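Long-range contacts in chemotaxis transducer (Pseudomonas aeruginosa, PDB 6GCV), which serves as a chemoreceptor for nitrate, which it binds directly through its PilJ ligand-binding domain to direct chemotaxis: residues M29-M34 with E121-L126; E37-R42 with D101-P106; A84-V89 with N127-L132; G94-M99 with Q117-L122. All coordinates share one frame; numbering follows the deposited sequence. Where two conformers were deposited one is given.

Interaction 1. Residues M29-M34 with E121-L126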
loop_
_atom_site.group_PDB
_atom_site.type_symbol
_atom_site.label_atom_id
_atom_site.label_comp_id
_atom_site.label_asym_id
_atom_site.label_seq_id
_atom_site.Cartn_x
_atom_site.Cartn_y
_atom_site.Cartn_z
ATOM N N MET A 29 -1.174 -1.297 1.739
ATOM C CA MET A 29 0.055 -1.384 0.962
ATOM C C MET A 29 0.490 -2.835 0.765
ATOM O O MET A 29 0.860 -3.218 -0.359
ATOM C CB MET A 29 1.147 -0.583 1.650
ATOM C CG MET A 29 2.493 -0.603 0.961
ATOM S SD MET A 29 3.489 -2.075 1.327
ATOM C CE MET A 29 3.880 -1.786 3.027
ATOM N N LEU A 30 0.453 -3.620 1.851
ATOM C CA LEU A 30 0.975 -4.970 1.735
ATOM C C LEU A 30 0.176 -5.783 0.719
ATOM O O LEU A 30 0.751 -6.597 -0.020
ATOM C CB LEU A 30 1.006 -5.658 3.096
ATOM C CG LEU A 30 2.023 -5.080 4.089
ATOM C CD1 LEU A 30 1.751 -5.583 5.481
ATOM C CD2 LEU A 30 3.454 -5.387 3.702
ATOM N N SER A 31 -1.137 -5.582 0.688
ATOM C CA SER A 31 -1.952 -6.296 -0.281
ATOM C C SER A 31 -1.484 -6.067 -1.712
ATOM O O SER A 31 -1.610 -6.954 -2.552
ATOM C CB SER A 31 -3.438 -5.927 -0.108
ATOM O OG SER A 31 -3.772 -4.646 -0.648
ATOM N N GLN A 32 -1.011 -4.859 -1.978
ATOM C CA GLN A 32 -0.549 -4.507 -3.315
ATOM C C GLN A 32 0.899 -4.985 -3.580
ATOM O O GLN A 32 1.208 -5.462 -4.673
ATOM C CB GLN A 32 -0.702 -2.999 -3.529
ATOM C CG GLN A 32 -2.121 -2.529 -3.307
ATOM C CD GLN A 32 -3.082 -3.236 -4.198
ATOM O OE1 GLN A 32 -3.063 -2.984 -5.401
ATOM N NE2 GLN A 32 -3.887 -4.150 -3.643
ATOM N N LYS A 33 1.741 -4.845 -2.567
ATOM C CA LYS A 33 3.122 -5.341 -2.671
ATOM C C LYS A 33 3.169 -6.826 -2.981
ATOM O O LYS A 33 3.951 -7.275 -3.834
ATOM C CB LYS A 33 3.899 -4.991 -1.389
ATOM C CG LYS A 33 5.378 -5.379 -1.418
ATOM C CD LYS A 33 6.105 -4.784 -0.220
ATOM C CE LYS A 33 7.602 -5.033 -0.303
ATOM N NZ LYS A 33 7.918 -6.355 0.276
ATOM N N MET A 34 2.334 -7.595 -2.287
ATOM C CA MET A 34 2.346 -9.025 -2.516
ATOM C C MET A 34 1.872 -9.352 -3.936
ATOM O O MET A 34 2.378 -10.294 -4.564
ATOM C CB MET A 34 1.612 -9.808 -1.432
ATOM C CG MET A 34 0.176 -9.501 -1.320
ATOM S SD MET A 34 -0.591 -10.289 0.118
ATOM C CE MET A 34 -0.030 -9.480 1.603
ATOM N N GLU A 121 -10.657 -5.487 -4.711
ATOM C CA GLU A 121 -11.685 -5.711 -3.726
ATOM C C GLU A 121 -11.115 -5.752 -2.327
ATOM O O GLU A 121 -11.636 -5.113 -1.400
ATOM C CB GLU A 121 -12.470 -6.998 -4.045
ATOM C CG GLU A 121 -13.527 -7.352 -3.014
ATOM C CD GLU A 121 -14.279 -8.622 -3.330
ATOM O OE1 GLU A 121 -14.285 -9.066 -4.502
ATOM O OE2 GLU A 121 -14.923 -9.152 -2.403
ATOM N N LEU A 122 -10.046 -6.526 -2.150
ATOM C CA LEU A 122 -9.413 -6.604 -0.832
ATOM C C LEU A 122 -8.930 -5.236 -0.378
ATOM O O LEU A 122 -9.132 -4.823 0.761
ATOM C CB LEU A 122 -8.278 -7.623 -0.809
ATOM C CG LEU A 122 -7.486 -7.694 0.494
ATOM C CD1 LEU A 122 -8.371 -8.094 1.636
ATOM C CD2 LEU A 122 -6.327 -8.671 0.386
ATOM N N LEU A 123 -8.262 -4.526 -1.290
ATOM C CA LEU A 123 -7.780 -3.176 -0.988
ATOM C C LEU A 123 -8.920 -2.287 -0.484
ATOM O O LEU A 123 -8.772 -1.586 0.536
ATOM C CB LEU A 123 -7.111 -2.587 -2.241
ATOM C CG LEU A 123 -6.685 -1.141 -2.132
ATOM C CD1 LEU A 123 -5.700 -0.912 -1.015
ATOM C CD2 LEU A 123 -6.126 -0.677 -3.456
ATOM N N GLY A 124 -10.055 -2.359 -1.171
ATOM C CA GLY A 124 -11.218 -1.556 -0.773
ATOM C C GLY A 124 -11.701 -1.890 0.621
ATOM O O GLY A 124 -12.066 -1.006 1.391
ATOM N N GLU A 125 -11.748 -3.181 0.930
ATOM C CA GLU A 125 -12.205 -3.604 2.261
ATOM C C GLU A 125 -11.216 -3.272 3.354
ATOM O O GLU A 125 -11.623 -2.964 4.475
ATOM C CB GLU A 125 -12.593 -5.067 2.285
ATOM C CG GLU A 125 -13.731 -5.370 1.304
ATOM C CD GLU A 125 -15.034 -4.647 1.604
ATOM O OE1 GLU A 125 -15.284 -4.192 2.736
ATOM O OE2 GLU A 125 -15.865 -4.551 0.675
ATOM N N LEU A 126 -9.926 -3.284 3.025
ATOM C CA LEU A 126 -8.932 -2.830 3.975
ATOM C C LEU A 126 -9.043 -1.340 4.216
ATOM O O LEU A 126 -8.875 -0.862 5.325
ATOM C CB LEU A 126 -7.523 -3.194 3.496
ATOM C CG LEU A 126 -7.203 -4.676 3.517
ATOM C CD1 LEU A 126 -5.963 -4.987 2.690
ATOM C CD2 LEU A 126 -7.083 -5.189 4.944
#
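Ser31 of helix 18-42 packs against Leu122 and Leu126 of helix 112-137, and Gln32 lies against Leu123. The two helices are the first and last of the four-helix bundle that makes up this PilJ-type sensor domain. Their short segments run nearly antiparallel, at 165°, with axes 9.5 Å apart. Ser31 and Leu123 sit level, their CA atoms 6.6 Å from each other.

The apolar packing is light and built on a small residue. Ser31 CB points at the partner helix and meets two leucine methyls. Leu126 CD1 lies 3.9 Å from Ser31 CB, and Leu122 CD2 touches the same carbon. Gln32 uses its amide end instead of its stem. Its chain is bent at chi2 (-58°), which brings the carboxamide round to the side of Leu123, and the two side chains cross at about a right angle. Gln32 NE2 comes to 3.8 Å from Leu123 CB.

No hydrogen bond joins the two segments; the polar ends bond within 29-34 and to residues outside the pair. Ser31 OG bonds to the carbonyl of Arg28. Gln32 NE2 bonds to Ser119 OG, while Gln32 OE1 accepts from Arg36 of the second subunit. The amide is thus gripped at both its nitrogen and its oxygen, and it ties the bundle interior to the dimer interface. Leu123 also reaches that interface, packing on Met29 of the second subunit. Gln32 NE2 also donates to Ser31 OG at 3.0 Å, almost perfectly straight at 179° and in the amide plane.

Interaction 2. Residues E37-R42 with D101-P106. With NA (sodium ion), chain E.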
loop_
_atom_site.group_PDB
_atom_site.type_symbol
_atom_site.label_atom_id
_atom_site.label_comp_id
_atom_site.label_asym_id
_atom_site.label_seq_id
_atom_site.Cartn_x
_atom_site.Cartn_y
_atom_site.Cartn_z
ATOM N N GLU A 37 4.799 -8.741 -6.234
ATOM C CA GLU A 37 5.796 -9.806 -6.086
ATOM C C GLU A 37 5.325 -11.102 -6.776
ATOM O O GLU A 37 6.160 -11.809 -7.394
ATOM C CB GLU A 37 6.066 -10.037 -4.606
ATOM C CG GLU A 37 6.838 -8.905 -3.980
ATOM C CD GLU A 37 6.876 -8.896 -2.470
ATOM O OE1 GLU A 37 5.974 -9.472 -1.848
ATOM O OE2 GLU A 37 7.795 -8.262 -1.871
ATOM N N ALA A 38 4.047 -11.447 -6.624
ATOM C CA ALA A 38 3.536 -12.663 -7.275
ATOM C C ALA A 38 3.572 -12.554 -8.785
ATOM O O ALA A 38 3.902 -13.524 -9.481
ATOM C CB ALA A 38 2.144 -12.958 -6.772
ATOM N N LEU A 39 3.204 -11.376 -9.316
ATOM C CA LEU A 39 3.248 -11.179 -10.765
ATOM C C LEU A 39 4.692 -11.233 -11.295
ATOM O O LEU A 39 4.947 -11.772 -12.383
ATOM C CB LEU A 39 2.588 -9.846 -11.144
ATOM C CG LEU A 39 1.070 -9.812 -10.879
ATOM C CD1 LEU A 39 0.608 -8.364 -10.895
ATOM C CD2 LEU A 39 0.299 -10.616 -11.875
ATOM N N GLN A 40 5.632 -10.712 -10.536
ATOM C CA GLN A 40 7.025 -10.794 -10.937
ATOM C C GLN A 40 7.546 -12.261 -10.966
ATOM O O GLN A 40 8.302 -12.653 -11.849
ATOM C CB GLN A 40 7.878 -9.914 -10.061
ATOM C CG GLN A 40 9.280 -9.731 -10.607
ATOM C CD GLN A 40 9.960 -8.517 -10.013
ATOM O OE1 GLN A 40 9.306 -7.522 -9.679
ATOM N NE2 GLN A 40 11.271 -8.584 -9.872
ATOM N N LEU A 41 7.107 -13.036 -9.987
ATOM C CA LEU A 41 7.353 -14.483 -10.001
ATOM C C LEU A 41 6.706 -15.121 -11.233
ATOM O O LEU A 41 7.328 -15.994 -11.881
ATOM C CB LEU A 41 6.843 -15.140 -8.709
ATOM C CG LEU A 41 7.758 -14.898 -7.497
ATOM C CD1 LEU A 41 7.046 -15.023 -6.169
ATOM C CD2 LEU A 41 8.952 -15.879 -7.539
ATOM N N ARG A 42 5.502 -14.717 -11.595
ATOM C CA ARG A 42 4.899 -15.295 -12.790
ATOM C C ARG A 42 5.729 -15.053 -14.043
ATOM O O ARG A 42 5.796 -15.902 -14.936
ATOM C CB ARG A 42 3.475 -14.777 -12.971
ATOM C CG ARG A 42 2.699 -15.586 -13.985
ATOM C CD ARG A 42 1.210 -15.291 -13.973
ATOM N NE ARG A 42 0.469 -16.200 -14.800
ATOM C CZ ARG A 42 0.222 -17.478 -14.491
ATOM N NH1 ARG A 42 0.515 -17.935 -13.291
ATOM N NH2 ARG A 42 -0.389 -18.245 -15.372
ATOM N N ASP A 101 -0.630 -17.619 -4.512
ATOM C CA ASP A 101 0.168 -18.808 -4.647
ATOM C C ASP A 101 0.102 -19.373 -6.063
ATOM O O ASP A 101 1.083 -19.866 -6.563
ATOM C CB ASP A 101 -0.374 -19.846 -3.646
ATOM C CG ASP A 101 0.411 -21.146 -3.619
ATOM O OD1 ASP A 101 1.435 -21.306 -4.327
ATOM O OD2 ASP A 101 -0.020 -22.029 -2.849
ATOM N N GLN A 102 -1.077 -19.314 -6.677
ATOM C CA GLN A 102 -1.256 -19.788 -8.051
ATOM C C GLN A 102 -0.616 -18.826 -9.065
ATOM O O GLN A 102 0.074 -19.257 -9.981
ATOM C CB GLN A 102 -2.725 -19.952 -8.362
ATOM C CG GLN A 102 -3.382 -21.055 -7.544
ATOM C CD GLN A 102 -2.694 -22.387 -7.715
ATOM O OE1 GLN A 102 -2.290 -23.028 -6.729
ATOM N NE2 GLN A 102 -2.562 -22.825 -8.946
ATOM N N VAL A 103 -0.849 -17.528 -8.902
ATOM C CA VAL A 103 -0.271 -16.533 -9.798
ATOM C C VAL A 103 1.216 -16.647 -9.861
ATOM O O VAL A 103 1.821 -16.545 -10.928
ATOM C CB VAL A 103 -0.706 -15.115 -9.379
ATOM C CG1 VAL A 103 0.106 -14.034 -10.110
ATOM C CG2 VAL A 103 -2.201 -14.948 -9.647
ATOM N N ALA A 104 1.840 -16.860 -8.708
ATOM C CA ALA A 104 3.294 -16.887 -8.608
ATOM C C ALA A 104 3.968 -18.084 -9.305
ATOM O O ALA A 104 5.188 -18.088 -9.423
ATOM C CB ALA A 104 3.694 -16.836 -7.146
ATOM N N GLN A 105 3.191 -19.090 -9.690
ATOM C CA GLN A 105 3.704 -20.268 -10.375
ATOM C C GLN A 105 3.626 -20.041 -11.895
ATOM O O GLN A 105 2.532 -19.973 -12.443
ATOM C CB GLN A 105 2.876 -21.488 -10.011
ATOM C CG GLN A 105 2.968 -21.897 -8.564
ATOM C CD GLN A 105 2.042 -23.024 -8.233
ATOM O OE1 GLN A 105 2.088 -24.060 -8.864
ATOM N NE2 GLN A 105 1.254 -22.857 -7.224
ATOM N N PRO A 106 4.775 -19.913 -12.576
ATOM C CA PRO A 106 4.711 -19.559 -13.993
ATOM C C PRO A 106 3.876 -20.450 -14.865
ATOM O O PRO A 106 3.341 -19.989 -15.861
ATOM C CB PRO A 106 6.176 -19.530 -14.416
ATOM C CG PRO A 106 6.893 -19.155 -13.152
ATOM C CD PRO A 106 6.154 -19.911 -12.076
HETATM NA NA NA E . 8.946 -11.546 -6.477
HETATM O O HOH W 1 4.352 -17.633 -16.805
HETATM O O HOH W 2 10.176 -9.199 -5.519
#
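Ala38 lies against Ala104, which follows helix 80-103, and their CA atoms come within 4.4 Å. Just before it, Glu37 takes no part in the pairing but binds the sodium ion through its backbone O at 2.9 Å. Asp47 is the other protein residue of the site, and water 2 also binds the ion. The Glu37 carboxylate is held by Lys33 and Thr54. Ala38 O receives a CA-H...O contact from Ala104 CA at 3.5 Å, and Ala38 CB packs on Val103 CG1 and Ala104 CB. Leu39 adds its CD2 methyl, 3.9 Å from Val103 CG1. Here, at one end of the four-helix bundle, helix 18-42 meets the C-terminal part of helix 80-103. Leu41 CB rests on Ala104 CB, and Leu41 O faces Pro106 CG.

Arg42 ends the helix and spans the turn. Its chain is extended from CG to NE, with CG anti to the backbone N (chi1 -166°), and its stem passes over Val103 O. Arg42 NH1 then donates to Val103 O at 3.0 Å. The acceptor lies in the guanidinium plane, but the nitrogen stands above the carbonyl plane. NH2 bonds to the carbonyl of Ser108. Water 1 donates to both Arg42 O, at 2.9 Å, and Pro106 O, at 2.7 Å.

Interaction 3. Residues A84-V89 with N127-L132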
loop_
_atom_site.group_PDB
_atom_site.type_symbol
_atom_site.label_atom_id
_atom_site.label_comp_id
_atom_site.label_asym_id
_atom_site.label_seq_id
_atom_site.Cartn_x
_atom_site.Cartn_y
_atom_site.Cartn_z
ATOM N N ALA A 84 -16.471 -7.014 12.906
ATOM C CA ALA A 84 -17.171 -7.572 11.739
ATOM C C ALA A 84 -16.408 -7.276 10.452
ATOM O O ALA A 84 -16.306 -8.146 9.588
ATOM C CB ALA A 84 -18.600 -7.050 11.647
ATOM N N GLN A 85 -15.871 -6.064 10.318
ATOM C CA GLN A 85 -15.076 -5.732 9.140
ATOM C C GLN A 85 -13.769 -6.530 9.091
ATOM O O GLN A 85 -13.358 -6.949 7.999
ATOM C CB GLN A 85 -14.830 -4.242 9.034
ATOM C CG GLN A 85 -14.124 -3.795 7.744
ATOM C CD GLN A 85 -14.929 -4.056 6.473
ATOM O OE1 GLN A 85 -16.131 -4.319 6.518
ATOM N NE2 GLN A 85 -14.253 -4.025 5.318
ATOM N N ARG A 86 -13.130 -6.769 10.236
ATOM C CA ARG A 86 -11.934 -7.637 10.246
ATOM C C ARG A 86 -12.310 -9.028 9.761
ATOM O O ARG A 86 -11.539 -9.642 9.027
ATOM C CB ARG A 86 -11.270 -7.738 11.625
ATOM C CG ARG A 86 -10.614 -6.457 12.082
ATOM C CD ARG A 86 -9.661 -6.687 13.271
ATOM N NE ARG A 86 -10.371 -7.187 14.462
ATOM C CZ ARG A 86 -10.835 -6.435 15.441
ATOM N NH1 ARG A 86 -10.651 -5.120 15.446
ATOM N NH2 ARG A 86 -11.506 -6.998 16.455
ATOM N N GLN A 87 -13.479 -9.538 10.152
ATOM C CA GLN A 87 -13.877 -10.866 9.687
ATOM C C GLN A 87 -14.202 -10.893 8.203
ATOM O O GLN A 87 -13.866 -11.832 7.523
ATOM C CB GLN A 87 -15.039 -11.461 10.496
ATOM C CG GLN A 87 -15.355 -12.896 10.020
ATOM C CD GLN A 87 -14.098 -13.787 9.873
ATOM O OE1 GLN A 87 -13.803 -14.386 8.786
ATOM N NE2 GLN A 87 -13.307 -13.838 10.951
ATOM N N LYS A 88 -14.827 -9.842 7.692
ATOM C CA LYS A 88 -15.112 -9.738 6.258
ATOM C C LYS A 88 -13.810 -9.719 5.472
ATOM O O LYS A 88 -13.665 -10.431 4.502
ATOM C CB LYS A 88 -15.931 -8.476 5.977
ATOM C CG LYS A 88 -16.382 -8.332 4.548
ATOM C CD LYS A 88 -17.207 -7.075 4.335
ATOM C CE LYS A 88 -17.602 -6.945 2.878
ATOM N NZ LYS A 88 -18.537 -5.828 2.714
ATOM N N VAL A 89 -12.860 -8.924 5.945
ATOM C CA VAL A 89 -11.524 -8.864 5.337
ATOM C C VAL A 89 -10.862 -10.245 5.359
ATOM O O VAL A 89 -10.277 -10.688 4.365
ATOM C CB VAL A 89 -10.643 -7.812 6.036
ATOM C CG1 VAL A 89 -9.184 -7.995 5.633
ATOM C CG2 VAL A 89 -11.114 -6.417 5.668
ATOM N N ASN A 127 -9.286 -0.584 3.152
ATOM C CA ASN A 127 -9.507 0.840 3.323
ATOM C C ASN A 127 -10.747 1.085 4.181
ATOM O O ASN A 127 -10.759 1.987 5.027
ATOM C CB ASN A 127 -9.650 1.504 1.976
ATOM C CG ASN A 127 -9.543 2.979 2.082
ATOM O OD1 ASN A 127 -8.604 3.511 2.683
ATOM N ND2 ASN A 127 -10.486 3.653 1.490
ATOM N N ASN A 128 -11.810 0.298 3.962
ATOM C CA ASN A 128 -12.999 0.441 4.790
ATOM C C ASN A 128 -12.695 0.145 6.272
ATOM O O ASN A 128 -13.221 0.789 7.169
ATOM C CB ASN A 128 -14.136 -0.455 4.305
ATOM C CG ASN A 128 -14.687 -0.030 2.953
ATOM O OD1 ASN A 128 -14.493 1.114 2.520
ATOM N ND2 ASN A 128 -15.381 -0.951 2.266
ATOM N N LEU A 129 -11.853 -0.843 6.531
ATOM C CA LEU A 129 -11.429 -1.152 7.901
ATOM C C LEU A 129 -10.728 0.035 8.534
ATOM O O LEU A 129 -11.059 0.425 9.669
ATOM C CB LEU A 129 -10.557 -2.410 7.948
ATOM C CG LEU A 129 -9.977 -2.783 9.320
ATOM C CD1 LEU A 129 -11.066 -3.080 10.317
ATOM C CD2 LEU A 129 -8.997 -3.943 9.218
ATOM N N VAL A 130 -9.774 0.619 7.809
ATOM C CA VAL A 130 -9.080 1.807 8.294
ATOM C C VAL A 130 -10.077 2.921 8.614
ATOM O O VAL A 130 -9.999 3.562 9.653
ATOM C CB VAL A 130 -8.030 2.314 7.254
ATOM C CG1 VAL A 130 -7.470 3.683 7.635
ATOM C CG2 VAL A 130 -6.915 1.298 7.130
ATOM N N SER A 131 -11.013 3.153 7.719
ATOM C CA SER A 131 -12.020 4.207 7.918
ATOM C C SER A 131 -12.829 3.969 9.180
ATOM O O SER A 131 -13.072 4.908 9.958
ATOM C CB SER A 131 -12.959 4.268 6.726
ATOM O OG SER A 131 -12.274 4.736 5.575
ATOM N N LEU A 132 -13.273 2.738 9.391
ATOM C CA LEU A 132 -14.060 2.446 10.601
ATOM C C LEU A 132 -13.229 2.646 11.866
ATOM O O LEU A 132 -13.722 3.153 12.893
ATOM C CB LEU A 132 -14.587 1.015 10.555
ATOM C CG LEU A 132 -15.648 0.732 9.503
ATOM C CD1 LEU A 132 -15.880 -0.774 9.462
ATOM C CD2 LEU A 132 -16.950 1.440 9.797
HETATM O O HOH W 3 -17.277 -2.505 4.594
#
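The segments of helix 80-103 and helix 112-137 run antiparallel at 169°, their axes 9.7 Å apart, with Gln85 opposite Leu129 at a CA-CA distance of 6.0 Å. They are the third and fourth helices of the four-helix bundle, joined here well away from their connecting loop.

Gln85 carries most of the contact. Its aliphatic part does the packing: Gln85 CB meets Leu132 CD1 at 3.6 Å, and Gln85 CG lies 3.8 Å from Leu129 CB. A bend at chi2 (64°) turns the carboxamide along the neighbouring helix. Gln85 NE2 then passes 3.7 Å from Asn128 CB and bonds to Glu125, one turn earlier on the same helix as Asn128. The two amide planes are 64° apart and do not stack.

Arg86 supplies its stem, with CG against both methyls of Leu129 and 3.8 Å from CD1. Its charged end leaves this pair, forming a salt bridge with Asp66 and a bond to the carbonyl of Met77. Leu129 thus packs on the aliphatic parts of both Gln85 and Arg86. On the exposed side, water 3 joins the amides: it donates to Gln85 OE1 at 2.9 Å and accepts a weak bond from Asn128 ND2 at 3.4 Å.

Interaction 4. Residues G94-M99 with Q117-L122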
loop_
_atom_site.group_PDB
_atom_site.type_symbol
_atom_site.label_atom_id
_atom_site.label_comp_id
_atom_site.label_asym_id
_atom_site.label_seq_id
_atom_site.Cartn_x
_atom_site.Cartn_y
_atom_site.Cartn_z
ATOM N N GLY A 94 -8.370 -14.948 2.728
ATOM C CA GLY A 94 -8.099 -16.367 2.485
ATOM C C GLY A 94 -8.137 -16.739 1.024
ATOM O O GLY A 94 -7.292 -17.490 0.527
ATOM N N ARG A 95 -9.113 -16.219 0.307
ATOM C CA ARG A 95 -9.232 -16.505 -1.117
ATOM C C ARG A 95 -8.127 -15.826 -1.912
ATOM O O ARG A 95 -7.567 -16.406 -2.832
ATOM C CB ARG A 95 -10.618 -16.098 -1.620
ATOM C CG ARG A 95 -11.738 -16.973 -1.047
ATOM C CD ARG A 95 -13.117 -16.566 -1.527
ATOM N NE ARG A 95 -13.683 -15.423 -0.806
ATOM C CZ ARG A 95 -14.407 -15.501 0.317
ATOM N NH1 ARG A 95 -14.633 -16.672 0.898
ATOM N NH2 ARG A 95 -14.889 -14.397 0.880
ATOM N N TYR A 96 -7.803 -14.598 -1.561
ATOM C CA TYR A 96 -6.730 -13.858 -2.248
ATOM C C TYR A 96 -5.393 -14.533 -2.056
ATOM O O TYR A 96 -4.593 -14.642 -3.005
ATOM C CB TYR A 96 -6.692 -12.432 -1.697
ATOM C CG TYR A 96 -5.707 -11.486 -2.344
ATOM C CD1 TYR A 96 -5.803 -11.145 -3.695
ATOM C CD2 TYR A 96 -4.714 -10.912 -1.612
ATOM C CE1 TYR A 96 -4.911 -10.227 -4.258
ATOM C CE2 TYR A 96 -3.839 -9.981 -2.148
ATOM C CZ TYR A 96 -3.956 -9.614 -3.461
ATOM O OH TYR A 96 -3.155 -8.619 -4.006
ATOM N N ARG A 97 -5.127 -14.987 -0.837
ATOM C CA ARG A 97 -3.849 -15.649 -0.552
ATOM C C ARG A 97 -3.681 -16.887 -1.422
ATOM O O ARG A 97 -2.610 -17.141 -1.966
ATOM C CB ARG A 97 -3.750 -15.970 0.938
ATOM C CG ARG A 97 -2.397 -16.551 1.344
ATOM C CD ARG A 97 -2.457 -16.969 2.781
ATOM N NE ARG A 97 -3.511 -17.941 2.964
ATOM C CZ ARG A 97 -4.307 -18.005 4.019
ATOM N NH1 ARG A 97 -4.166 -17.161 5.049
ATOM N NH2 ARG A 97 -5.231 -18.943 4.053
ATOM N N ALA A 98 -4.756 -17.655 -1.588
ATOM C CA ALA A 98 -4.668 -18.846 -2.438
ATOM C C ALA A 98 -4.403 -18.439 -3.892
ATOM O O ALA A 98 -3.671 -19.094 -4.607
ATOM C CB ALA A 98 -5.928 -19.664 -2.355
ATOM N N MET A 99 -4.993 -17.335 -4.340
ATOM C CA MET A 99 -4.765 -16.861 -5.705
ATOM C C MET A 99 -3.304 -16.444 -5.893
ATOM O O MET A 99 -2.712 -16.722 -6.922
ATOM C CB MET A 99 -5.626 -15.639 -6.009
ATOM C CG MET A 99 -7.112 -15.876 -6.140
ATOM S SD MET A 99 -7.963 -14.274 -6.308
ATOM C CE MET A 99 -9.645 -14.895 -6.328
ATOM N N GLN A 117 -9.119 -8.014 -10.034
ATOM C CA GLN A 117 -10.375 -7.598 -9.414
ATOM C C GLN A 117 -10.360 -7.915 -7.923
ATOM O O GLN A 117 -10.820 -7.120 -7.089
ATOM C CB GLN A 117 -11.574 -8.294 -10.068
ATOM C CG GLN A 117 -12.937 -7.750 -9.623
ATOM C CD GLN A 117 -13.436 -8.276 -8.279
ATOM O OE1 GLN A 117 -13.021 -9.328 -7.822
ATOM N NE2 GLN A 117 -14.352 -7.546 -7.655
ATOM N N TYR A 118 -9.853 -9.079 -7.581
ATOM C CA TYR A 118 -9.838 -9.483 -6.204
ATOM C C TYR A 118 -8.842 -8.677 -5.363
ATOM O O TYR A 118 -9.133 -8.297 -4.214
ATOM C CB TYR A 118 -9.602 -10.984 -6.109
ATOM C CG TYR A 118 -10.446 -11.589 -5.035
ATOM C CD1 TYR A 118 -11.833 -11.647 -5.132
ATOM C CD2 TYR A 118 -9.864 -11.988 -3.870
ATOM C CE1 TYR A 118 -12.602 -12.164 -4.103
ATOM C CE2 TYR A 118 -10.612 -12.537 -2.850
ATOM C CZ TYR A 118 -11.974 -12.615 -2.957
ATOM O OH TYR A 118 -12.695 -13.127 -1.889
ATOM N N SER A 119 -7.721 -8.311 -5.974
ATOM C CA SER A 119 -6.767 -7.427 -5.304
ATOM C C SER A 119 -7.409 -6.075 -4.977
ATOM O O SER A 119 -7.254 -5.542 -3.868
ATOM C CB SER A 119 -5.531 -7.222 -6.188
ATOM O OG SER A 119 -4.498 -6.532 -5.478
ATOM N N THR A 120 -8.144 -5.544 -5.945
ATOM C CA THR A 120 -8.828 -4.269 -5.769
ATOM C C THR A 120 -9.930 -4.370 -4.716
ATOM O O THR A 120 -10.126 -3.451 -3.908
ATOM C CB THR A 120 -9.344 -3.789 -7.128
ATOM O OG1 THR A 120 -8.193 -3.508 -7.937
ATOM C CG2 THR A 120 -10.288 -2.563 -7.001
ATOM N N GLU A 121 -10.657 -5.487 -4.711
ATOM C CA GLU A 121 -11.685 -5.711 -3.726
ATOM C C GLU A 121 -11.115 -5.752 -2.327
ATOM O O GLU A 121 -11.636 -5.113 -1.400
ATOM C CB GLU A 121 -12.470 -6.998 -4.045
ATOM C CG GLU A 121 -13.527 -7.352 -3.014
ATOM C CD GLU A 121 -14.279 -8.622 -3.330
ATOM O OE1 GLU A 121 -14.285 -9.066 -4.502
ATOM O OE2 GLU A 121 -14.923 -9.152 -2.403
ATOM N N LEU A 122 -10.046 -6.526 -2.150
ATOM C CA LEU A 122 -9.413 -6.604 -0.832
ATOM C C LEU A 122 -8.930 -5.236 -0.378
ATOM O O LEU A 122 -9.132 -4.823 0.761
ATOM C CB LEU A 122 -8.278 -7.623 -0.809
ATOM C CG LEU A 122 -7.486 -7.694 0.494
ATOM C CD1 LEU A 122 -8.371 -8.094 1.636
ATOM C CD2 LEU A 122 -6.327 -8.671 0.386
#
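Arg95 and Tyr118 make a short hydrogen bond in one of the two conformers of the arginine, with Arg95 NE donating to Tyr118 OH at 2.7 Å. The N-H...O angle is 161°, and the hydroxyl lies close to the guanidinium plane. The guanidinium and ring planes are 77° apart, so the arginine meets the tyrosine through its NE edge and is not stacked on the ring. A bend at chi3 turns NE toward the hydroxyl.

The second polar link is deeper. Ser119 OG donates to Tyr96 OH at 2.9 Å. The Tyr96 hydroxyl also bonds to the carbonyl of Ser31. The buried phenol therefore has partners on two helices, which should fix its position.

Packing surrounds these bonds. The two tyrosines lie alongside and point opposite ways, with Tyr96 CB at the edge of the Tyr118 ring, 3.9 Å from CD2. Further along Tyr96, CE1 touches Ser119 CA and CB, and Tyr96 CD2 approaches Leu122 CD2 closely, at 3.4 Å. Met99, in one of its two conformers, stretches out straight and reaches one face of the Tyr118 ring. Met99 CE makes a CH-pi contact, 4.0 Å from the Tyr118 ring centroid. Met99 SD lies 4.6 Å from the same centroid, oblique to the ring.

The axes of the two segments are 10.2 Å apart, and the segments cross at -143°, well away from exactly antiparallel. Large side chains fill the space between them. The result is a Met-aromatic contact and two tyrosines packed within the antiparallel hairpin of the last two helices of the four-helix bundle.

In the fold
Interaction 1 is the buried contact, near the centre of the chain, while interactions 2, 3 and 4 are partly buried. Interactions 3 and 4 join the same two helices, 80-103 and 112-137, at different levels. Interaction 1 shares helix 112-137 with them. Interaction 2 joins helices 18-42 and 80-103 at one end of the bundle, its centre about 27 Å from that of interaction 3. Chemistry follows place: leucines against a serine and a glutamine in interaction 1, aromatic rings in interaction 4, aliphatic stems of polar residues and a water in interaction 3, backbone carbonyls in interaction 2. Interactions 1 and 4 touch and share Glu121 and Leu122. Interactions 1, 2 and 4 touch the second subunit, and interaction 3 reaches it through Val130 alone.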